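Local atomic coordinates of beta-galactosidase/beta-glucuronidase (Faecalibacterium prausnitzii L2-6, PDB entry 6MVF), a protein that binds FMN and is a glycoside hydrolase family 2 enzyme of a gut bacterium, a beta-glucuronidase probably cleaving beta-linked glucuronides. Residues H454-P468 and C502-Y516. Sequence-based numbering, arbitrary orientation.
Sequences HYFGWYGGKIEQNGP and CKDYSEEYQALYHEY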
loop_
_atom_site.group_PDB
_atom_site.type_symbol
_atom_site.label_atom_id
_atom_site.label_comp_id
_atom_site.label_asym_id
_atom_site.label_seq_id
_atom_site.Cartn_x
_atom_site.Cartn_y
_atom_site.Cartn_z
ATOM N N HIS A 454 -9.673 -44.870 4.108
ATOM C CA HIS A 454 -10.906 -45.641 4.123
ATOM C C HIS A 454 -12.070 -44.856 3.537
ATOM O O HIS A 454 -12.203 -43.646 3.763
ATOM C CB HIS A 454 -11.255 -46.081 5.533
ATOM C CG HIS A 454 -10.469 -47.264 5.990
ATOM N ND1 HIS A 454 -10.379 -48.423 5.247
ATOM C CD2 HIS A 454 -9.717 -47.464 7.098
ATOM C CE1 HIS A 454 -9.602 -49.286 5.879
ATOM N NE2 HIS A 454 -9.192 -48.729 7.006
ATOM N N TYR A 455 -12.930 -45.566 2.803
ATOM C CA TYR A 455 -14.120 -44.961 2.219
ATOM C C TYR A 455 -15.336 -45.852 2.442
ATOM O O TYR A 455 -16.198 -45.994 1.567
ATOM C CB TYR A 455 -13.917 -44.669 0.732
ATOM C CG TYR A 455 -12.832 -43.653 0.410
ATOM C CD1 TYR A 455 -13.133 -42.289 0.316
ATOM C CD2 TYR A 455 -11.517 -44.053 0.173
ATOM C CE1 TYR A 455 -12.159 -41.349 0.010
ATOM C CE2 TYR A 455 -10.530 -43.116 -0.134
ATOM C CZ TYR A 455 -10.863 -41.761 -0.210
ATOM O OH TYR A 455 -9.911 -40.826 -0.525
ATOM N N PHE A 456 -15.433 -46.457 3.625
ATOM C CA PHE A 456 -16.643 -47.182 3.982
ATOM C C PHE A 456 -17.824 -46.224 3.995
ATOM O O PHE A 456 -17.854 -45.267 4.776
ATOM C CB PHE A 456 -16.489 -47.865 5.338
ATOM C CG PHE A 456 -15.269 -48.726 5.437
ATOM C CD1 PHE A 456 -15.113 -49.819 4.602
ATOM C CD2 PHE A 456 -14.285 -48.446 6.375
ATOM C CE1 PHE A 456 -13.996 -50.605 4.681
ATOM C CE2 PHE A 456 -13.176 -49.222 6.468
ATOM C CZ PHE A 456 -13.025 -50.309 5.615
ATOM N N GLY A 457 -18.797 -46.490 3.128
ATOM C CA GLY A 457 -19.915 -45.600 2.909
ATOM C C GLY A 457 -19.875 -44.854 1.587
ATOM O O GLY A 457 -20.829 -44.128 1.286
ATOM N N TRP A 458 -18.804 -44.986 0.795
ATOM C CA TRP A 458 -18.769 -44.343 -0.516
ATOM C C TRP A 458 -18.296 -45.304 -1.613
ATOM O O TRP A 458 -19.012 -45.485 -2.600
ATOM C CB TRP A 458 -17.893 -43.068 -0.519
ATOM C CG TRP A 458 -17.828 -42.569 -1.909
ATOM C CD1 TRP A 458 -16.769 -42.658 -2.771
ATOM C CD2 TRP A 458 -18.919 -42.030 -2.666
ATOM N NE1 TRP A 458 -17.125 -42.166 -4.011
ATOM C CE2 TRP A 458 -18.440 -41.774 -3.970
ATOM C CE3 TRP A 458 -20.252 -41.717 -2.363
ATOM C CZ2 TRP A 458 -19.255 -41.232 -4.972
ATOM C CZ3 TRP A 458 -21.043 -41.161 -3.348
ATOM C CH2 TRP A 458 -20.547 -40.926 -4.636
ATOM N N TYR A 459 -17.102 -45.915 -1.491
ATOM C CA TYR A 459 -16.690 -46.933 -2.461
ATOM C C TYR A 459 -17.219 -48.325 -2.134
ATOM O O TYR A 459 -17.118 -49.224 -2.974
ATOM C CB TYR A 459 -15.169 -47.017 -2.586
ATOM C CG TYR A 459 -14.522 -45.828 -3.267
ATOM C CD1 TYR A 459 -15.012 -45.323 -4.476
ATOM C CD2 TYR A 459 -13.416 -45.194 -2.691
ATOM C CE1 TYR A 459 -14.408 -44.216 -5.098
ATOM C CE2 TYR A 459 -12.810 -44.093 -3.295
ATOM C CZ TYR A 459 -13.308 -43.608 -4.498
ATOM O OH TYR A 459 -12.691 -42.517 -5.084
ATOM N N GLY A 460 -17.774 -48.525 -0.951
ATOM C CA GLY A 460 -18.304 -49.813 -0.568
ATOM C C GLY A 460 -18.683 -49.738 0.887
ATOM O O GLY A 460 -18.266 -48.810 1.584
ATOM N N GLY A 461 -19.478 -50.679 1.357
ATOM C CA GLY A 461 -19.830 -50.688 2.760
ATOM C C GLY A 461 -20.801 -49.589 3.178
ATOM O O GLY A 461 -21.297 -48.786 2.384
ATOM N N LYS A 462 -21.071 -49.581 4.477
ATOM C CA LYS A 462 -21.936 -48.595 5.098
ATOM C C LYS A 462 -21.109 -47.629 5.945
ATOM O O LYS A 462 -20.045 -47.982 6.482
ATOM C CB LYS A 462 -23.014 -49.276 5.957
ATOM C CG LYS A 462 -23.964 -50.183 5.173
ATOM C CD LYS A 462 -25.025 -50.915 6.052
ATOM C CE LYS A 462 -24.451 -52.071 6.907
ATOM N NZ LYS A 462 -23.923 -51.628 8.246
ATOM N N ILE A 463 -21.624 -46.396 6.043
ATOM C CA ILE A 463 -21.062 -45.358 6.911
ATOM C C ILE A 463 -20.824 -45.887 8.326
ATOM O O ILE A 463 -19.769 -45.656 8.931
ATOM C CB ILE A 463 -22.007 -44.137 6.919
ATOM C CG1 ILE A 463 -21.904 -43.361 5.599
ATOM C CG2 ILE A 463 -21.776 -43.253 8.147
ATOM C CD1 ILE A 463 -23.000 -42.379 5.416
ATOM N N GLU A 464 -21.800 -46.610 8.866
ATOM C CA GLU A 464 -21.748 -47.153 10.217
ATOM C C GLU A 464 -20.648 -48.198 10.405
ATOM O O GLU A 464 -20.474 -48.691 11.522
ATOM C CB GLU A 464 -23.103 -47.767 10.582
ATOM C CG GLU A 464 -24.257 -46.760 10.713
ATOM C CD GLU A 464 -24.692 -46.112 9.384
ATOM O OE1 GLU A 464 -24.462 -46.707 8.287
ATOM O OE2 GLU A 464 -25.262 -44.990 9.453
ATOM N N GLN A 465 -19.897 -48.542 9.346
ATOM C CA GLN A 465 -18.791 -49.490 9.488
ATOM C C GLN A 465 -17.486 -48.842 9.944
ATOM O O GLN A 465 -16.566 -49.560 10.360
ATOM C CB GLN A 465 -18.542 -50.229 8.170
ATOM C CG GLN A 465 -19.663 -51.177 7.765
ATOM C CD GLN A 465 -19.322 -51.980 6.531
ATOM O OE1 GLN A 465 -18.812 -51.451 5.548
ATOM N NE2 GLN A 465 -19.570 -53.271 6.590
ATOM N N ASN A 466 -17.386 -47.515 9.891
ATOM C CA ASN A 466 -16.106 -46.849 10.135
ATOM C C ASN A 466 -15.657 -46.992 11.587
ATOM O O ASN A 466 -14.510 -47.375 11.859
ATOM C CB ASN A 466 -16.219 -45.372 9.745
ATOM C CG ASN A 466 -16.213 -45.180 8.252
ATOM O OD1 ASN A 466 -15.157 -45.275 7.617
ATOM N ND2 ASN A 466 -17.394 -44.948 7.668
ATOM N N GLY A 467 -16.540 -46.661 12.528
ATOM C CA GLY A 467 -16.253 -46.732 13.936
ATOM C C GLY A 467 -15.720 -48.079 14.370
ATOM O O GLY A 467 -14.625 -48.177 14.929
ATOM N N PRO A 468 -16.481 -49.149 14.122
ATOM C CA PRO A 468 -15.993 -50.479 14.520
ATOM C C PRO A 468 -14.682 -50.871 13.861
ATOM O O PRO A 468 -13.863 -51.532 14.513
ATOM C CB PRO A 468 -17.144 -51.408 14.112
ATOM C CG PRO A 468 -18.346 -50.535 14.084
ATOM C CD PRO A 468 -17.854 -49.210 13.588
ATOM N N CYS A 502 -26.087 -43.598 -0.900
ATOM C CA CYS A 502 -24.814 -43.726 -1.593
ATOM C C CYS A 502 -25.007 -43.766 -3.108
ATOM O O CYS A 502 -25.960 -44.356 -3.626
ATOM C CB CYS A 502 -24.092 -44.981 -1.110
ATOM S SG CYS A 502 -22.420 -45.135 -1.711
ATOM N N LYS A 503 -24.101 -43.100 -3.813
ATOM C CA LYS A 503 -24.075 -42.972 -5.264
ATOM C C LYS A 503 -25.228 -42.154 -5.845
ATOM O O LYS A 503 -25.359 -42.108 -7.073
ATOM C CB LYS A 503 -24.013 -44.339 -5.950
ATOM C CG LYS A 503 -22.680 -45.039 -5.732
ATOM C CD LYS A 503 -21.546 -44.192 -6.261
ATOM C CE LYS A 503 -20.254 -44.972 -6.276
ATOM N NZ LYS A 503 -19.916 -45.363 -4.902
ATOM N N ASP A 504 -26.040 -41.465 -5.028
ATOM C CA ASP A 504 -26.828 -40.386 -5.623
ATOM C C ASP A 504 -26.053 -39.064 -5.758
ATOM O O ASP A 504 -26.568 -38.133 -6.391
ATOM C CB ASP A 504 -28.155 -40.175 -4.861
ATOM C CG ASP A 504 -27.995 -39.504 -3.482
ATOM O OD1 ASP A 504 -26.933 -38.919 -3.142
ATOM O OD2 ASP A 504 -28.985 -39.569 -2.713
ATOM N N TYR A 505 -24.836 -38.961 -5.196
ATOM C CA TYR A 505 -23.934 -37.821 -5.369
ATOM C C TYR A 505 -24.459 -36.532 -4.734
ATOM O O TYR A 505 -23.949 -35.432 -5.029
ATOM C CB TYR A 505 -23.621 -37.585 -6.855
ATOM C CG TYR A 505 -22.665 -38.605 -7.386
ATOM C CD1 TYR A 505 -23.113 -39.875 -7.761
ATOM C CD2 TYR A 505 -21.301 -38.326 -7.467
ATOM C CE1 TYR A 505 -22.231 -40.837 -8.224
ATOM C CE2 TYR A 505 -20.404 -39.279 -7.919
ATOM C CZ TYR A 505 -20.875 -40.535 -8.304
ATOM O OH TYR A 505 -19.989 -41.480 -8.764
ATOM N N SER A 506 -25.460 -36.642 -3.863
ATOM C CA SER A 506 -26.150 -35.468 -3.347
ATOM C C SER A 506 -25.362 -34.831 -2.218
ATOM O O SER A 506 -24.687 -35.517 -1.441
ATOM C CB SER A 506 -27.543 -35.820 -2.827
ATOM O OG SER A 506 -27.441 -36.463 -1.565
ATOM N N GLU A 507 -25.483 -33.503 -2.132
ATOM C CA GLU A 507 -24.885 -32.739 -1.043
ATOM C C GLU A 507 -25.350 -33.264 0.308
ATOM O O GLU A 507 -24.598 -33.245 1.283
ATOM C CB GLU A 507 -25.241 -31.251 -1.204
ATOM C CG GLU A 507 -24.501 -30.319 -0.267
ATOM C CD GLU A 507 -24.771 -28.815 -0.488
ATOM O OE1 GLU A 507 -24.055 -28.022 0.168
ATOM O OE2 GLU A 507 -25.672 -28.423 -1.288
ATOM N N GLU A 508 -26.591 -33.742 0.382
ATOM C CA GLU A 508 -27.115 -34.240 1.641
ATOM C C GLU A 508 -26.392 -35.508 2.075
ATOM O O GLU A 508 -26.147 -35.710 3.265
ATOM C CB GLU A 508 -28.624 -34.492 1.516
ATOM C CG GLU A 508 -29.503 -33.234 1.475
ATOM C CD GLU A 508 -29.374 -32.430 0.166
ATOM O OE1 GLU A 508 -29.105 -33.058 -0.884
ATOM O OE2 GLU A 508 -29.530 -31.172 0.188
ATOM N N TYR A 509 -26.035 -36.380 1.133
ATOM C CA TYR A 509 -25.437 -37.641 1.557
ATOM C C TYR A 509 -24.010 -37.429 2.024
ATOM O O TYR A 509 -23.556 -38.083 2.967
ATOM C CB TYR A 509 -25.483 -38.693 0.440
ATOM C CG TYR A 509 -24.908 -40.014 0.901
ATOM C CD1 TYR A 509 -25.666 -40.900 1.668
ATOM C CD2 TYR A 509 -23.590 -40.350 0.624
ATOM C CE1 TYR A 509 -25.121 -42.095 2.125
ATOM C CE2 TYR A 509 -23.036 -41.531 1.079
ATOM C CZ TYR A 509 -23.802 -42.404 1.825
ATOM O OH TYR A 509 -23.237 -43.586 2.254
ATOM N N GLN A 510 -23.296 -36.518 1.374
ATOM C CA GLN A 510 -21.954 -36.202 1.825
ATOM C C GLN A 510 -21.972 -35.583 3.212
ATOM O O GLN A 510 -21.059 -35.828 4.006
ATOM C CB GLN A 510 -21.284 -35.283 0.825
ATOM C CG GLN A 510 -19.799 -35.099 1.039
ATOM C CD GLN A 510 -19.300 -33.770 0.436
ATOM O OE1 GLN A 510 -20.015 -32.771 0.456
ATOM N NE2 GLN A 510 -18.085 -33.770 -0.118
ATOM N N ALA A 511 -23.017 -34.816 3.537
ATOM C CA ALA A 511 -23.127 -34.234 4.877
ATOM C C ALA A 511 -23.405 -35.303 5.927
ATOM O O ALA A 511 -22.865 -35.233 7.036
ATOM C CB ALA A 511 -24.209 -33.150 4.916
ATOM N N LEU A 512 -24.236 -36.303 5.596
ATOM C CA LEU A 512 -24.489 -37.416 6.511
ATOM C C LEU A 512 -23.220 -38.213 6.774
ATOM O O LEU A 512 -22.962 -38.625 7.906
ATOM C CB LEU A 512 -25.574 -38.343 5.946
ATOM C CG LEU A 512 -27.028 -37.879 5.954
ATOM C CD1 LEU A 512 -27.895 -38.865 5.175
ATOM C CD2 LEU A 512 -27.549 -37.716 7.373
ATOM N N TYR A 513 -22.440 -38.471 5.728
ATOM C CA TYR A 513 -21.174 -39.173 5.887
ATOM C C TYR A 513 -20.261 -38.440 6.874
ATOM O O TYR A 513 -19.697 -39.054 7.793
ATOM C CB TYR A 513 -20.511 -39.323 4.509
ATOM C CG TYR A 513 -19.113 -39.881 4.550
ATOM C CD1 TYR A 513 -18.026 -39.049 4.769
ATOM C CD2 TYR A 513 -18.879 -41.249 4.385
ATOM C CE1 TYR A 513 -16.744 -39.557 4.828
ATOM C CE2 TYR A 513 -17.599 -41.772 4.433
ATOM C CZ TYR A 513 -16.535 -40.917 4.656
ATOM O OH TYR A 513 -15.259 -41.400 4.698
ATOM N N HIS A 514 -20.122 -37.114 6.713
ATOM C CA HIS A 514 -19.209 -36.358 7.565
ATOM C C HIS A 514 -19.807 -36.027 8.925
ATOM O O HIS A 514 -19.057 -35.853 9.891
ATOM C CB HIS A 514 -18.758 -35.094 6.852
ATOM C CG HIS A 514 -17.752 -35.347 5.778
ATOM N ND1 HIS A 514 -16.517 -35.903 6.035
ATOM C CD2 HIS A 514 -17.801 -35.140 4.442
ATOM C CE1 HIS A 514 -15.840 -36.007 4.906
ATOM N NE2 HIS A 514 -16.598 -35.552 3.923
ATOM N N GLU A 515 -21.135 -35.948 9.035
ATOM C CA GLU A 515 -21.757 -35.912 10.358
ATOM C C GLU A 515 -21.285 -37.086 11.210
ATOM O O GLU A 515 -20.911 -36.914 12.379
ATOM C CB GLU A 515 -23.284 -35.915 10.235
ATOM C CG GLU A 515 -23.875 -34.554 9.864
ATOM C CD GLU A 515 -25.356 -34.617 9.467
ATOM O OE1 GLU A 515 -26.081 -35.562 9.865
ATOM O OE2 GLU A 515 -25.798 -33.703 8.744
ATOM N N TYR A 516 -21.273 -38.293 10.631
ATOM C CA TYR A 516 -20.845 -39.463 11.392
ATOM C C TYR A 516 -19.350 -39.401 11.703
ATOM O O TYR A 516 -18.939 -39.658 12.837
ATOM C CB TYR A 516 -21.205 -40.750 10.638
ATOM C CG TYR A 516 -20.718 -42.037 11.292
ATOM C CD1 TYR A 516 -19.384 -42.434 11.183
ATOM C CD2 TYR A 516 -21.591 -42.862 12.004
ATOM C CE1 TYR A 516 -18.923 -43.604 11.772
ATOM C CE2 TYR A 516 -21.148 -44.052 12.586
ATOM C CZ TYR A 516 -19.803 -44.409 12.468
ATOM O OH TYR A 516 -19.319 -45.563 13.039
HETATM O O HOH W 1 -14.795 -44.070 5.396
HETATM O O HOH W 2 -24.149 -45.951 4.605
HETATM O O HOH W 3 -20.970 -46.984 14.186
#
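F456 O meets Y513 at the ring edge, near the ring plane, 3.5 Å from CE2, while N466 ND2 donates to the same carbonyl oxygen. At G457 the carbonyl oxygen accepts from Y509 OH at 2.7 Å, in the carbonyl plane and on a lone pair; that oxygen also lies at the edge of the Y509 ring, near its plane. W458 has the largest surface covered by the other segment of any residue here (141 Å²): with CG anti to the backbone N (chi1 175°), the indole reaches along 502-505. K503 NZ lies over the face of its six-membered ring, 4.1 Å from the centroid, a cation-pi contact, and the indole edge points into the face of Y505 in a T-shaped pair with planes at 90°. The Y505 hydroxyl is hydrogen-bonded to E545, outside the two segments. I463 then wedges between three tyrosines of the helix: CD1 packs 3.7 Å from Y509 CZ, CG1 rests near Y513 CD2, and CG2 lies 3.5 Å from Y516 CG. I463 O also sits over the Y516 face. At G467 the backbone N donates to Y516 OH (3.0 Å, N-H...O 142°), near the ring plane. With an alanine at Y516, G467 N is likely to lose this acceptor and I463 CG2 its packing ring. The contact joins successive beta-alpha units of the TIM barrel, parallel neighbours 450-453 and 482-487 with helices 466-476 and 507-522; the latter also touches helix 566-575 through H514 and E515, and strand 596-602 through A511 and L512.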